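Local coordinates for uncharacterized protein DR_A0006 (Deinococcus radiodurans R1, PDB 3GGN) that is of unknown function but carries a START-like, Bet v 1-type domain of the polyketide cyclase and lipid transport family and so probably binds a hydrophobic ligand, at residues B[34-39]-B[47-52]; B[40-45]-B[61-66]; B[75-80]-B[89-94]. All blocks are in the same frame, centred on the assembly; numbering follows the deposited sequence.

Contact 1: B[34-39]-B[47-52]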
loop_
_atom_site.group_PDB
_atom_site.type_symbol
_atom_site.label_atom_id
_atom_site.label_comp_id
_atom_site.label_asym_id
_atom_site.label_seq_id
_atom_site.Cartn_x
_atom_site.Cartn_y
_atom_site.Cartn_z
ATOM N N THR B 34 -7.535 -4.258 -1.799
ATOM C CA THR B 34 -6.999 -5.225 -0.850
ATOM C C THR B 34 -7.814 -6.481 -0.560
ATOM O O THR B 34 -7.277 -7.442 -0.013
ATOM C CB THR B 34 -6.636 -4.526 0.475
ATOM O OG1 THR B 34 -7.796 -3.902 1.033
ATOM C CG2 THR B 34 -5.578 -3.470 0.221
ATOM N N HIS B 35 -9.091 -6.500 -0.924
ATOM C CA HIS B 35 -9.896 -7.698 -0.679
ATOM C C HIS B 35 -9.526 -8.818 -1.657
ATOM O O HIS B 35 -9.868 -9.982 -1.444
ATOM C CB HIS B 35 -11.395 -7.391 -0.787
ATOM C CG HIS B 35 -11.794 -6.733 -2.071
ATOM N ND1 HIS B 35 -11.351 -5.479 -2.435
ATOM C CD2 HIS B 35 -12.619 -7.144 -3.065
ATOM C CE1 HIS B 35 -11.888 -5.144 -3.596
ATOM N NE2 HIS B 35 -12.661 -6.136 -3.999
ATOM N N LEU B 36 -8.814 -8.462 -2.721
ATOM C CA LEU B 36 -8.402 -9.430 -3.729
ATOM C C LEU B 36 -7.053 -10.038 -3.382
ATOM O O LEU B 36 -6.172 -9.353 -2.865
ATOM C CB LEU B 36 -8.307 -8.755 -5.099
ATOM C CG LEU B 36 -9.590 -8.164 -5.683
ATOM C CD1 LEU B 36 -9.273 -7.532 -7.037
ATOM C CD2 LEU B 36 -10.654 -9.248 -5.833
ATOM N N ARG B 37 -6.894 -11.325 -3.669
ATOM C CA ARG B 37 -5.640 -12.014 -3.399
ATOM C C ARG B 37 -4.771 -11.979 -4.651
ATOM O O ARG B 37 -3.585 -11.653 -4.584
ATOM C CB ARG B 37 -5.893 -13.471 -2.999
ATOM C CG ARG B 37 -4.617 -14.262 -2.741
ATOM C CD ARG B 37 -4.891 -15.756 -2.649
ATOM N NE ARG B 37 -3.666 -16.532 -2.475
ATOM C CZ ARG B 37 -2.952 -16.567 -1.353
ATOM N NH1 ARG B 37 -3.341 -15.869 -0.292
ATOM N NH2 ARG B 37 -1.844 -17.295 -1.292
ATOM N N SER B 38 -5.367 -12.308 -5.794
ATOM C CA SER B 38 -4.627 -12.306 -7.048
ATOM C C SER B 38 -5.508 -12.125 -8.287
ATOM O O SER B 38 -6.695 -12.466 -8.288
ATOM C CB SER B 38 -3.840 -13.611 -7.185
ATOM O OG SER B 38 -4.716 -14.720 -7.345
ATOM N N VAL B 39 -4.902 -11.576 -9.334
ATOM C CA VAL B 39 -5.569 -11.364 -10.608
ATOM C C VAL B 39 -4.569 -11.819 -11.662
ATOM O O VAL B 39 -3.456 -11.301 -11.734
ATOM C CB VAL B 39 -5.929 -9.873 -10.838
ATOM C CG1 VAL B 39 -6.627 -9.708 -12.188
ATOM C CG2 VAL B 39 -6.837 -9.378 -9.725
ATOM N N SER B 47 -9.369 -12.942 -17.527
ATOM C CA SER B 47 -8.473 -13.027 -16.387
ATOM C C SER B 47 -9.083 -13.911 -15.301
ATOM O O SER B 47 -10.289 -14.115 -15.267
ATOM C CB SER B 47 -8.192 -11.620 -15.841
ATOM O OG SER B 47 -9.386 -10.857 -15.726
ATOM N N ARG B 48 -8.234 -14.447 -14.431
ATOM C CA ARG B 48 -8.663 -15.300 -13.332
ATOM C C ARG B 48 -8.486 -14.530 -12.035
ATOM O O ARG B 48 -7.388 -14.062 -11.736
ATOM C CB ARG B 48 -7.810 -16.567 -13.281
ATOM C CG ARG B 48 -8.175 -17.516 -12.159
ATOM C CD ARG B 48 -8.350 -18.920 -12.714
ATOM N NE ARG B 48 -9.343 -18.914 -13.786
ATOM C CZ ARG B 48 -9.548 -19.920 -14.631
ATOM N NH1 ARG B 48 -8.824 -21.026 -14.533
ATOM N NH2 ARG B 48 -10.476 -19.813 -15.576
ATOM N N TRP B 49 -9.562 -14.403 -11.271
ATOM C CA TRP B 49 -9.527 -13.680 -10.009
ATOM C C TRP B 49 -9.577 -14.652 -8.824
ATOM O O TRP B 49 -10.139 -15.740 -8.929
ATOM C CB TRP B 49 -10.709 -12.710 -9.948
ATOM C CG TRP B 49 -10.653 -11.613 -10.982
ATOM C CD1 TRP B 49 -10.435 -11.757 -12.321
ATOM C CD2 TRP B 49 -10.820 -10.209 -10.752
ATOM N NE1 TRP B 49 -10.448 -10.525 -12.942
ATOM C CE2 TRP B 49 -10.684 -9.559 -12.000
ATOM C CE3 TRP B 49 -11.074 -9.434 -9.614
ATOM C CZ2 TRP B 49 -10.788 -8.171 -12.140
ATOM C CZ3 TRP B 49 -11.179 -8.051 -9.754
ATOM C CH2 TRP B 49 -11.035 -7.435 -11.009
ATOM N N THR B 50 -8.991 -14.244 -7.701
ATOM C CA THR B 50 -8.944 -15.068 -6.498
ATOM C C THR B 50 -8.995 -14.219 -5.228
ATOM O O THR B 50 -8.367 -13.165 -5.156
ATOM C CB THR B 50 -7.648 -15.899 -6.461
ATOM O OG1 THR B 50 -7.493 -16.600 -7.702
ATOM C CG2 THR B 50 -7.683 -16.908 -5.316
ATOM N N VAL B 51 -9.747 -14.692 -4.236
ATOM C CA VAL B 51 -9.880 -14.017 -2.946
ATOM C C VAL B 51 -9.709 -15.027 -1.808
ATOM O O VAL B 51 -9.899 -16.220 -2.001
ATOM C CB VAL B 51 -11.261 -13.352 -2.779
ATOM C CG1 VAL B 51 -11.397 -12.174 -3.728
ATOM C CG2 VAL B 51 -12.359 -14.382 -3.025
ATOM N N GLU B 52 -9.358 -14.533 -0.624
ATOM C CA GLU B 52 -9.162 -15.383 0.548
ATOM C C GLU B 52 -10.471 -15.826 1.196
ATOM O O GLU B 52 -11.197 -15.017 1.771
ATOM C CB GLU B 52 -8.303 -14.651 1.579
ATOM C CG GLU B 52 -6.824 -14.677 1.256
ATOM C CD GLU B 52 -6.244 -16.073 1.359
ATOM O OE1 GLU B 52 -6.199 -16.613 2.485
ATOM O OE2 GLU B 52 -5.840 -16.633 0.319
HETATM O O HOH W 1 -8.489 -11.897 -0.275
HETATM O O HOH W 2 -6.171 -15.449 -9.647
#
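The indole of Trp49 is the flat group of this contact: Val39 lies over one of its faces, and Trp77 stacks on it from the opposite side. CG1 of Val39 sits 4.1 Å from the centroid of the five-membered ring, 17° off the normal, a CH-pi contact. Val39 can cover the ring because the two form a non-hydrogen-bonded pair whose side chains leave the sheet on the same face and run side by side. At the edge, in the ring plane, NE1 of Trp49 donates to OG of Ser47 at 3.0 Å, a bond that helps to fix the turn of the indole. Farther along the six-membered ring, CD1 of Leu36 comes in obliquely, 3.4 Å from CZ3 of Trp49, while the other branch, CD2, reaches CG1 of Val51.

The backbones make a classic beta bulge: Arg37 and Ser38 both face Thr50. O of Thr50 therefore takes two donors, N of Arg37 at 2.8 Å and N of Ser38 at 3.2 Å, and N of Thr50 returns a bond to O of Ser38. Beside the bulge, a water binds OG of Ser38, OG1 of Thr50 and O of Arg48. Arg37, with CG anti to its own N (chi1 178°) and an extended chain, carries its guanidinium over to Glu52, where NH1 forms a salt bridge with OE2 at 2.7 Å, the two planes 42° apart. A second water joins O of His35 to N of Glu52.

Strand 36-41 is an outermost strand of the chain's antiparallel sheet, and 46-52 separates it from strand 59-70, whose Trp62 meets Trp49. Leu29 of helix 29-32 packs against both Val39 and Trp49, and Leu146 of the second subunit packs on Arg37.

Contact 2: B[40-45]-B[61-66]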
loop_
_atom_site.group_PDB
_atom_site.type_symbol
_atom_site.label_atom_id
_atom_site.label_comp_id
_atom_site.label_asym_id
_atom_site.label_seq_id
_atom_site.Cartn_x
_atom_site.Cartn_y
_atom_site.Cartn_z
ATOM N N GLU B 40 -4.972 -12.793 -12.470
ATOM C CA GLU B 40 -4.110 -13.357 -13.501
ATOM C C GLU B 40 -4.687 -13.146 -14.899
ATOM O O GLU B 40 -5.860 -13.425 -15.137
ATOM C CB GLU B 40 -3.948 -14.859 -13.245
ATOM C CG GLU B 40 -2.896 -15.554 -14.094
ATOM C CD GLU B 40 -3.182 -17.037 -14.264
ATOM O OE1 GLU B 40 -3.800 -17.637 -13.361
ATOM O OE2 GLU B 40 -2.783 -17.606 -15.300
ATOM N N VAL B 41 -3.868 -12.662 -15.824
ATOM C CA VAL B 41 -4.340 -12.448 -17.191
ATOM C C VAL B 41 -4.353 -13.784 -17.933
ATOM O O VAL B 41 -3.414 -14.567 -17.813
ATOM C CB VAL B 41 -3.424 -11.452 -17.954
ATOM C CG1 VAL B 41 -3.906 -11.281 -19.390
ATOM C CG2 VAL B 41 -3.415 -10.103 -17.240
ATOM N N LEU B 42 -5.424 -14.050 -18.679
ATOM C CA LEU B 42 -5.544 -15.287 -19.448
ATOM C C LEU B 42 -5.455 -14.973 -20.945
ATOM O O LEU B 42 -5.150 -15.846 -21.760
ATOM C CB LEU B 42 -6.867 -15.996 -19.126
ATOM C CG LEU B 42 -7.049 -16.410 -17.656
ATOM C CD1 LEU B 42 -8.354 -17.166 -17.472
ATOM C CD2 LEU B 42 -5.880 -17.282 -17.230
ATOM N N ASP B 43 -5.739 -13.720 -21.286
ATOM C CA ASP B 43 -5.670 -13.207 -22.655
ATOM C C ASP B 43 -6.156 -11.766 -22.628
ATOM O O ASP B 43 -6.535 -11.260 -21.570
ATOM C CB ASP B 43 -6.517 -14.036 -23.631
ATOM C CG ASP B 43 -7.991 -14.031 -23.287
ATOM O OD1 ASP B 43 -8.588 -12.941 -23.134
ATOM O OD2 ASP B 43 -8.559 -15.136 -23.183
ATOM N N ASP B 44 -6.146 -11.111 -23.786
ATOM C CA ASP B 44 -6.554 -9.714 -23.886
ATOM C C ASP B 44 -7.808 -9.326 -23.104
ATOM O O ASP B 44 -7.858 -8.254 -22.501
ATOM C CB ASP B 44 -6.745 -9.313 -25.357
ATOM C CG ASP B 44 -5.448 -9.372 -26.158
ATOM O OD1 ASP B 44 -4.368 -9.244 -25.545
ATOM O OD2 ASP B 44 -5.505 -9.533 -27.399
ATOM N N LYS B 45 -8.815 -10.190 -23.100
ATOM C CA LYS B 45 -10.054 -9.859 -22.415
ATOM C C LYS B 45 -10.364 -10.651 -21.147
ATOM O O LYS B 45 -11.153 -10.203 -20.321
ATOM C CB LYS B 45 -11.217 -9.983 -23.405
ATOM C CG LYS B 45 -12.584 -9.674 -22.821
ATOM C CD LYS B 45 -13.602 -9.369 -23.913
ATOM C CE LYS B 45 -13.259 -8.071 -24.646
ATOM N NZ LYS B 45 -13.262 -6.877 -23.746
ATOM N N SER B 61 -11.700 -18.735 -6.468
ATOM C CA SER B 61 -11.349 -18.058 -7.710
ATOM C C SER B 61 -12.402 -18.254 -8.794
ATOM O O SER B 61 -13.200 -19.190 -8.756
ATOM C CB SER B 61 -9.981 -18.539 -8.219
ATOM O OG SER B 61 -10.058 -19.822 -8.810
ATOM N N TRP B 62 -12.404 -17.347 -9.759
ATOM C CA TRP B 62 -13.353 -17.406 -10.856
ATOM C C TRP B 62 -12.737 -16.692 -12.045
ATOM O O TRP B 62 -11.740 -15.987 -11.909
ATOM C CB TRP B 62 -14.662 -16.719 -10.458
ATOM C CG TRP B 62 -14.509 -15.251 -10.220
ATOM C CD1 TRP B 62 -14.613 -14.254 -11.146
ATOM C CD2 TRP B 62 -14.179 -14.615 -8.980
ATOM N NE1 TRP B 62 -14.370 -13.037 -10.561
ATOM C CE2 TRP B 62 -14.100 -13.229 -9.231
ATOM C CE3 TRP B 62 -13.941 -15.083 -7.679
ATOM C CZ2 TRP B 62 -13.793 -12.299 -8.229
ATOM C CZ3 TRP B 62 -13.633 -14.159 -6.680
ATOM C CH2 TRP B 62 -13.563 -12.781 -6.965
ATOM N N GLU B 63 -13.332 -16.886 -13.210
ATOM C CA GLU B 63 -12.845 -16.252 -14.415
ATOM C C GLU B 63 -13.704 -15.023 -14.682
ATOM O O GLU B 63 -14.917 -15.036 -14.446
ATOM C CB GLU B 63 -12.943 -17.224 -15.589
ATOM C CG GLU B 63 -12.105 -16.839 -16.791
ATOM C CD GLU B 63 -12.184 -17.869 -17.901
ATOM O OE1 GLU B 63 -12.108 -19.080 -17.592
ATOM O OE2 GLU B 63 -12.314 -17.468 -19.078
ATOM N N ALA B 64 -13.074 -13.959 -15.164
ATOM C CA ALA B 64 -13.793 -12.734 -15.483
ATOM C C ALA B 64 -13.320 -12.193 -16.830
ATOM O O ALA B 64 -12.326 -12.666 -17.387
ATOM C CB ALA B 64 -13.567 -11.697 -14.397
ATOM N N GLU B 65 -14.037 -11.204 -17.349
ATOM C CA GLU B 65 -13.677 -10.594 -18.624
ATOM C C GLU B 65 -13.867 -9.077 -18.569
ATOM O O GLU B 65 -14.750 -8.582 -17.872
ATOM C CB GLU B 65 -14.546 -11.174 -19.747
ATOM C CG GLU B 65 -15.917 -10.527 -19.875
ATOM C CD GLU B 65 -16.791 -11.170 -20.955
ATOM O OE1 GLU B 65 -16.249 -11.654 -21.977
ATOM O OE2 GLU B 65 -18.032 -11.178 -20.781
ATOM N N LEU B 66 -13.031 -8.338 -19.292
ATOM C CA LEU B 66 -13.170 -6.890 -19.347
ATOM C C LEU B 66 -14.359 -6.627 -20.266
ATOM O O LEU B 66 -14.430 -7.200 -21.346
ATOM C CB LEU B 66 -11.923 -6.241 -19.957
ATOM C CG LEU B 66 -10.615 -6.297 -19.167
ATOM C CD1 LEU B 66 -9.456 -5.823 -20.040
ATOM C CD2 LEU B 66 -10.744 -5.437 -17.928
#
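Lys45 holds Leu66 at the tight end of this contact with both backbone and side chain. N of Leu66 donates to O of Lys45 at 2.8 Å, in the carbonyl plane and with an N-H...O angle of 156°. The same oxygen receives a CA-H...O contact from CA of Glu65 at 3.1 Å. The side chain of Lys45 then curls back, bent at chi3 and chi4 (-66° and -61°), and NZ bonds to O of Leu66 at 2.7 Å, approaching from above the carbonyl plane. These bonds join an exposed lysine to a buried leucine. Just before it, OD1 of Asp43 accepts from N of Lys45 at 2.8 Å, an Asx turn that shapes the loop leaving strand 36-41.

The other end is looser: a single methyl of Leu42, CD1, meets the aliphatic part of Glu63 at CG, 3.8 Å away. The carboxylate of Glu63 is occupied elsewhere, by Arg48 and Arg46.

The chemistry thus joins the loop to strand 59-70 mainly through main-chain oxygens. NZ of Lys45 and OE1 of Glu65, 5.9 Å apart, could attract only at longer range, and OE2 makes a long, weak ion pair with Arg78.

Contact 3: B[75-80]-B[89-94]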
loop_
_atom_site.group_PDB
_atom_site.type_symbol
_atom_site.label_atom_id
_atom_site.label_comp_id
_atom_site.label_asym_id
_atom_site.label_seq_id
_atom_site.Cartn_x
_atom_site.Cartn_y
_atom_site.Cartn_z
ATOM N N ILE B 75 -12.664 1.418 -17.141
ATOM C CA ILE B 75 -12.340 0.004 -17.182
ATOM C C ILE B 75 -13.497 -0.683 -16.466
ATOM O O ILE B 75 -13.862 -0.284 -15.365
ATOM C CB ILE B 75 -11.041 -0.309 -16.421
ATOM C CG1 ILE B 75 -9.896 0.579 -16.934
ATOM C CG2 ILE B 75 -10.704 -1.788 -16.591
ATOM C CD1 ILE B 75 -8.571 0.361 -16.211
ATOM N N ALA B 76 -14.089 -1.687 -17.101
ATOM C CA ALA B 76 -15.208 -2.422 -16.509
ATOM C C ALA B 76 -14.984 -3.912 -16.701
ATOM O O ALA B 76 -14.438 -4.341 -17.724
ATOM C CB ALA B 76 -16.530 -1.997 -17.157
ATOM N N TRP B 77 -15.411 -4.696 -15.715
ATOM C CA TRP B 77 -15.253 -6.142 -15.763
ATOM C C TRP B 77 -16.424 -6.872 -15.115
ATOM O O TRP B 77 -17.181 -6.291 -14.335
ATOM C CB TRP B 77 -13.954 -6.535 -15.062
ATOM C CG TRP B 77 -13.945 -6.238 -13.605
ATOM C CD1 TRP B 77 -14.343 -7.068 -12.590
ATOM C CD2 TRP B 77 -13.496 -5.029 -12.983
ATOM N NE1 TRP B 77 -14.161 -6.449 -11.377
ATOM C CE2 TRP B 77 -13.642 -5.197 -11.589
ATOM C CE3 TRP B 77 -12.983 -3.815 -13.471
ATOM C CZ2 TRP B 77 -13.293 -4.197 -10.671
ATOM C CZ3 TRP B 77 -12.633 -2.817 -12.555
ATOM C CH2 TRP B 77 -12.790 -3.019 -11.172
ATOM N N ARG B 78 -16.569 -8.150 -15.444
ATOM C CA ARG B 78 -17.640 -8.951 -14.873
ATOM C C ARG B 78 -17.296 -10.432 -14.903
ATOM O O ARG B 78 -16.633 -10.919 -15.823
ATOM C CB ARG B 78 -18.952 -8.717 -15.626
ATOM C CG ARG B 78 -18.963 -9.272 -17.034
ATOM C CD ARG B 78 -20.198 -8.809 -17.784
ATOM N NE ARG B 78 -20.187 -9.244 -19.174
ATOM C CZ ARG B 78 -20.955 -8.715 -20.119
ATOM N NH1 ARG B 78 -21.791 -7.730 -19.815
ATOM N NH2 ARG B 78 -20.883 -9.163 -21.367
ATOM N N SER B 79 -17.742 -11.141 -13.877
ATOM C CA SER B 79 -17.507 -12.571 -13.780
ATOM C C SER B 79 -18.269 -13.258 -14.909
ATOM O O SER B 79 -19.322 -12.780 -15.334
ATOM C CB SER B 79 -18.025 -13.082 -12.441
ATOM O OG SER B 79 -19.344 -12.602 -12.247
ATOM N N LEU B 80 -17.725 -14.364 -15.404
ATOM C CA LEU B 80 -18.378 -15.115 -16.456
ATOM C C LEU B 80 -19.432 -15.997 -15.790
ATOM O O LEU B 80 -19.386 -16.211 -14.578
ATOM C CB LEU B 80 -17.360 -15.987 -17.201
ATOM C CG LEU B 80 -16.707 -15.369 -18.444
ATOM C CD1 LEU B 80 -15.859 -14.179 -18.060
ATOM C CD2 LEU B 80 -15.856 -16.423 -19.136
ATOM N N GLY B 89 -17.320 -4.860 -11.779
ATOM C CA GLY B 89 -16.639 -3.687 -11.291
ATOM C C GLY B 89 -16.514 -2.668 -12.396
ATOM O O GLY B 89 -16.579 -3.003 -13.585
ATOM N N GLU B 90 -16.339 -1.415 -12.001
ATOM C CA GLU B 90 -16.200 -0.338 -12.960
ATOM C C GLU B 90 -15.431 0.798 -12.310
ATOM O O GLU B 90 -15.754 1.224 -11.198
ATOM C CB GLU B 90 -17.583 0.152 -13.401
ATOM C CG GLU B 90 -17.550 1.164 -14.528
ATOM C CD GLU B 90 -18.911 1.765 -14.824
ATOM O OE1 GLU B 90 -18.997 2.587 -15.757
ATOM O OE2 GLU B 90 -19.894 1.423 -14.125
ATOM N N VAL B 91 -14.396 1.267 -12.988
ATOM C CA VAL B 91 -13.624 2.386 -12.474
ATOM C C VAL B 91 -13.619 3.442 -13.562
ATOM O O VAL B 91 -13.250 3.165 -14.702
ATOM C CB VAL B 91 -12.168 1.995 -12.138
ATOM C CG1 VAL B 91 -11.457 3.189 -11.489
ATOM C CG2 VAL B 91 -12.149 0.805 -11.187
ATOM N N LEU B 92 -14.064 4.644 -13.215
ATOM C CA LEU B 92 -14.098 5.748 -14.165
ATOM C C LEU B 92 -13.014 6.753 -13.787
ATOM O O LEU B 92 -12.634 6.856 -12.623
ATOM C CB LEU B 92 -15.461 6.446 -14.131
ATOM C CG LEU B 92 -16.706 5.629 -14.479
ATOM C CD1 LEU B 92 -17.943 6.504 -14.284
ATOM C CD2 LEU B 92 -16.615 5.129 -15.910
ATOM N N PHE B 93 -12.519 7.482 -14.782
ATOM C CA PHE B 93 -11.498 8.501 -14.569
ATOM C C PHE B 93 -12.101 9.745 -15.192
ATOM O O PHE B 93 -12.037 9.942 -16.406
ATOM C CB PHE B 93 -10.201 8.092 -15.265
ATOM C CG PHE B 93 -9.620 6.810 -14.732
ATOM C CD1 PHE B 93 -8.930 6.796 -13.523
ATOM C CD2 PHE B 93 -9.818 5.606 -15.407
ATOM C CE1 PHE B 93 -8.448 5.607 -12.991
ATOM C CE2 PHE B 93 -9.340 4.398 -14.883
ATOM C CZ PHE B 93 -8.652 4.401 -13.670
ATOM N N ARG B 94 -12.705 10.573 -14.347
ATOM C CA ARG B 94 -13.388 11.778 -14.801
ATOM C C ARG B 94 -12.692 13.063 -14.400
ATOM O O ARG B 94 -11.970 13.108 -13.409
ATOM C CB ARG B 94 -14.807 11.813 -14.225
ATOM C CG ARG B 94 -15.479 10.462 -14.138
ATOM C CD ARG B 94 -16.896 10.571 -13.600
ATOM N NE ARG B 94 -16.987 11.208 -12.289
ATOM C CZ ARG B 94 -18.121 11.301 -11.593
ATOM N NH1 ARG B 94 -19.242 10.796 -12.083
ATOM N NH2 ARG B 94 -18.143 11.896 -10.413
#
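Strands 74-79 and 86-95 form an antiparallel beta hairpin in the middle of the sheet, and Trp77 and Gly89 face each other in it as a hydrogen-bonded pair. N of Trp77 donates to O of Gly89 at 3.0 Å, and N of Gly89 answers to O of Trp77 at 2.9 Å. Two residues along, Ile75 and Val91 repeat the exchange: N of Val91 meets O of Ile75 almost head-on, at 2.9 Å, and N of Ile75 returns to O of Val91. Between the two pairs Ala76 and Glu90 come together without such bonds, their CA atoms 4.2 Å apart, and send their side chains to the sheet face away from Trp77.

The indole of Trp77 lies across the neighbouring strand. Its CG stands between the backbone N and the carbonyl carbon (chi1 65°), which folds the ring over Gly89. CA of Gly89 sits 3.6 Å from the centroid of the six-membered ring, a CH-pi contact over the face; with no side chain on Gly89, the ring can settle directly on the backbone. Val91 meets the same ring at its edge, CG2 lying 3.9 Å from CH2 of Trp77. Farther on, CD1 of Ile75 reaches the edge of the Phe93 ring, 4.3 Å from CE2.

This face looks into the interior: Trp23 of helix 16-24 packs on Ile75 and Val91 and meets the Phe93 ring edge-to-face, and Leu108 packs on Trp77. The seven-stranded antiparallel sheet, in the order 1-7-6-5-4-3-2, together with the long C-terminal helix 130-146, is consistent with the helix-grip fold of the Bet v 1-like family.

Overall arrangement
From the N terminus, strand 4-12 and the helices 16-24 and 29-32 come first. Strand 36-41 then turns back through the loop 42-45, and contact 1 closes this hairpin on strand 46-52. Contact 2 closes a longer loop, which contains strand 46-52, by bringing 42-45 onto strand 59-70; because its first segment lies between the two of contact 1, the contacts cross along the chain. Contact 3 follows in series and closes the hairpin of strands 74-79 and 86-95. Strands 59-70 and 74-79 are neighbours in the sheet, where Glu63 bonds to Leu80, and together the three contacts tie the edge strand 36-41 to the centre of the sheet.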